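Local coordinates for transcription factor tau subunit sfc1 (Schizosaccharomyces pombe, PDB 4BJI), which is part of the tauA domain of the RNA polymerase III factor TFIIIC, which binds boxA promoter sites of tRNA and similar genes, at residues C143-D147 / P148-P152. Numbering follows the deposited sequence.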
ATOM      1  N   CYS A 143       0.744   4.446   5.910  1.00  5.55           N
ATOM      2  CA  CYS A 143       0.910   5.894   5.959  1.00  7.67           C
ATOM      3  C   CYS A 143      -0.336   6.658   5.542  1.00  7.96           C
ATOM      4  O   CYS A 143      -0.425   7.871   5.813  1.00  9.92           O
ATOM      5  CB  CYS A 143       2.113   6.310   5.116  1.00  8.09           C
ATOM      6  SG  CYS A 143       2.034   5.803   3.364  1.00  9.13           S
ATOM      7  N   ASP A 144      -1.267   5.976   4.870  1.00  6.10           N
ATOM      8  CA  ASP A 144      -2.503   6.592   4.401  1.00  6.83           C
ATOM      9  C   ASP A 144      -3.680   6.283   5.346  1.00  6.47           C
ATOM     10  O   ASP A 144      -4.815   6.663   5.032  1.00  6.92           O
ATOM     11  CB  ASP A 144      -2.825   6.131   2.994  1.00  7.09           C
ATOM     12  CG  ASP A 144      -1.738   6.472   1.990  1.00  8.88           C
ATOM     13  OD1 ASP A 144      -1.082   7.514   2.161  1.00 10.31           O
ATOM     14  OD2 ASP A 144      -1.586   5.691   1.032  1.00  9.24           O
ATOM     15  N   ILE A 145      -3.403   5.661   6.490  1.00  6.15           N
ATOM     16  CA  ILE A 145      -4.439   5.397   7.488  1.00  7.29           C
ATOM     17  C   ILE A 145      -4.488   6.592   8.438  1.00  9.51           C
ATOM     18  O   ILE A 145      -3.587   6.795   9.278  1.00 10.41           O
ATOM     19  CB  ILE A 145      -4.162   4.105   8.262  1.00  8.48           C
ATOM     20  CG1 ILE A 145      -4.111   2.925   7.320  1.00  9.25           C
ATOM     21  CG2 ILE A 145      -5.249   3.939   9.348  1.00 11.61           C
ATOM     22  CD1 ILE A 145      -3.684   1.680   8.018  1.00 13.35           C
ATOM     23  N   VAL A 146      -5.527   7.409   8.300  1.00  7.11           N
ATOM     24  CA  VAL A 146      -5.642   8.601   9.143  1.00  8.14           C
ATOM     25  C   VAL A 146      -6.657   8.408  10.271  1.00  7.16           C
ATOM     26  O   VAL A 146      -6.737   9.215  11.227  1.00  9.03           O
ATOM     27  CB  VAL A 146      -6.033   9.875   8.338  1.00 11.18           C
ATOM     28  CG1 VAL A 146      -4.963  10.157   7.271  1.00 14.58           C
ATOM     29  CG2 VAL A 146      -7.424   9.770   7.728  1.00 11.23           C
ATOM     30  N   ASP A 147      -7.457   7.349  10.194  1.00  7.19           N
ATOM     31  CA  ASP A 147      -8.460   7.043  11.225  1.00  6.81           C
ATOM     32  C   ASP A 147      -7.799   7.135  12.599  1.00  8.34           C
ATOM     33  O   ASP A 147      -6.834   6.406  12.852  1.00  8.71           O
ATOM     34  CB  ASP A 147      -8.988   5.640  10.991  1.00  7.20           C
ATOM     35  CG  ASP A 147     -10.077   5.215  11.956  1.00 10.95           C
ATOM     36  OD1 ASP A 147     -10.035   5.650  13.121  1.00 14.94           O
ATOM     37  OD2 ASP A 147     -10.943   4.425  11.560  1.00 10.97           O
ATOM     38  N   PRO A 148      -8.255   8.044  13.478  1.00  8.83           N
ATOM     39  CA  PRO A 148      -7.546   8.318  14.726  1.00 10.06           C
ATOM     40  C   PRO A 148      -7.673   7.219  15.770  1.00 11.27           C
ATOM     41  O   PRO A 148      -6.955   7.278  16.801  1.00 13.66           O
ATOM     42  CB  PRO A 148      -8.166   9.669  15.181  1.00 13.38           C
ATOM     43  CG  PRO A 148      -9.501   9.680  14.599  1.00 13.00           C
ATOM     44  CD  PRO A 148      -9.358   8.998  13.248  1.00 10.25           C
ATOM     45  N   THR A 149      -8.549   6.255  15.546  1.00  9.67           N
ATOM     46  CA  THR A 149      -8.651   5.109  16.432  1.00 12.09           C
ATOM     47  C   THR A 149      -7.730   3.976  15.986  1.00 15.90           C
ATOM     48  O   THR A 149      -7.376   3.117  16.783  1.00 20.52           O
ATOM     49  CB  THR A 149     -10.096   4.593  16.527  1.00 14.34           C
ATOM     50  OG1 THR A 149     -10.509   3.996  15.280  1.00 25.57           O
ATOM     51  CG2 THR A 149     -11.000   5.701  16.892  1.00 16.38           C
ATOM     52  N   ILE A 150      -7.326   3.947  14.723  1.00  9.92           N
ATOM     53  CA  ILE A 150      -6.477   2.868  14.205  1.00  8.78           C
ATOM     54  C   ILE A 150      -5.016   3.302  14.082  1.00  9.02           C
ATOM     55  O   ILE A 150      -4.084   2.550  14.400  1.00  9.37           O
ATOM     56  CB  ILE A 150      -7.001   2.370  12.851  1.00 10.03           C
ATOM     57  CG1 ILE A 150      -8.429   1.841  13.068  1.00 10.65           C
ATOM     58  CG2 ILE A 150      -6.069   1.315  12.298  1.00 11.26           C
ATOM     59  CD1 ILE A 150      -9.167   1.317  11.802  1.00 13.89           C
ATOM     60  N   ALA A 151      -4.772   4.504  13.592  1.00  8.21           N
ATOM     61  CA  ALA A 151      -3.417   4.913  13.345  1.00  7.89           C
ATOM     62  C   ALA A 151      -2.477   4.779  14.569  1.00  8.63           C
ATOM     63  O   ALA A 151      -1.343   4.337  14.401  1.00  8.79           O
ATOM     64  CB  ALA A 151      -3.412   6.326  12.781  1.00  9.17           C
ATOM     65  N   PRO A 152      -2.933   5.139  15.787  1.00  7.97           N
ATOM     66  CA  PRO A 152      -2.009   4.997  16.932  1.00  7.77           C
ATOM     67  C   PRO A 152      -1.574   3.568  17.182  1.00  7.25           C
ATOM     68  O   PRO A 152      -0.478   3.331  17.723  1.00  8.29           O
ATOM     69  CB  PRO A 152      -2.829   5.517  18.120  1.00  9.38           C
ATOM     70  CG  PRO A 152      -3.841   6.433  17.506  1.00 10.57           C
ATOM     71  CD  PRO A 152      -4.205   5.765  16.178  1.00  8.38           C
TER
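The carboxylate of D147 has the CG1-CD1 arm of I150 lying across one face, where I150 CD1 lies 3.6 Å from D147 OD2, and it makes hydrogen bonds through OD1 to T149. This is an Asx turn, D147-P148-T149, which closes the loop after strand 139-141 and leads into helix 151-155 of the DNA-binding domain. T149 N, 2.9 Å from D147 OD1, meets it almost in line with the CG-OD1 bond; T149 OG1, at 2.8 Å, comes to D147 OD1 on the syn side, 35° out of the carboxylate plane. Both donors approach from the face that I150 covers. D147 CG stands anti to the backbone N (chi1 -178°), beside the carbonyl carbon, which turns the carboxylate forward along the chain to T149. K185 of helix 172-189 forms a salt bridge with D147 OD2 and a hydrogen bond with T149 OG1, so the turn is tied to that helix, and its ammonium probably offsets the aspartate charge. On the side toward helix 172-189, I145 CG2 meets I150 CG2 at 4.0 Å, the two side chains crossing near a right angle, and both residues rest on M182. D147 O accepts two backbone bonds: A151 N at 2.9 Å, nearly straight (173°), and I150 N at 3.1 Å, from above the carbonyl plane. A151 CB sits beside that oxygen and 3.5 Å from I145 O.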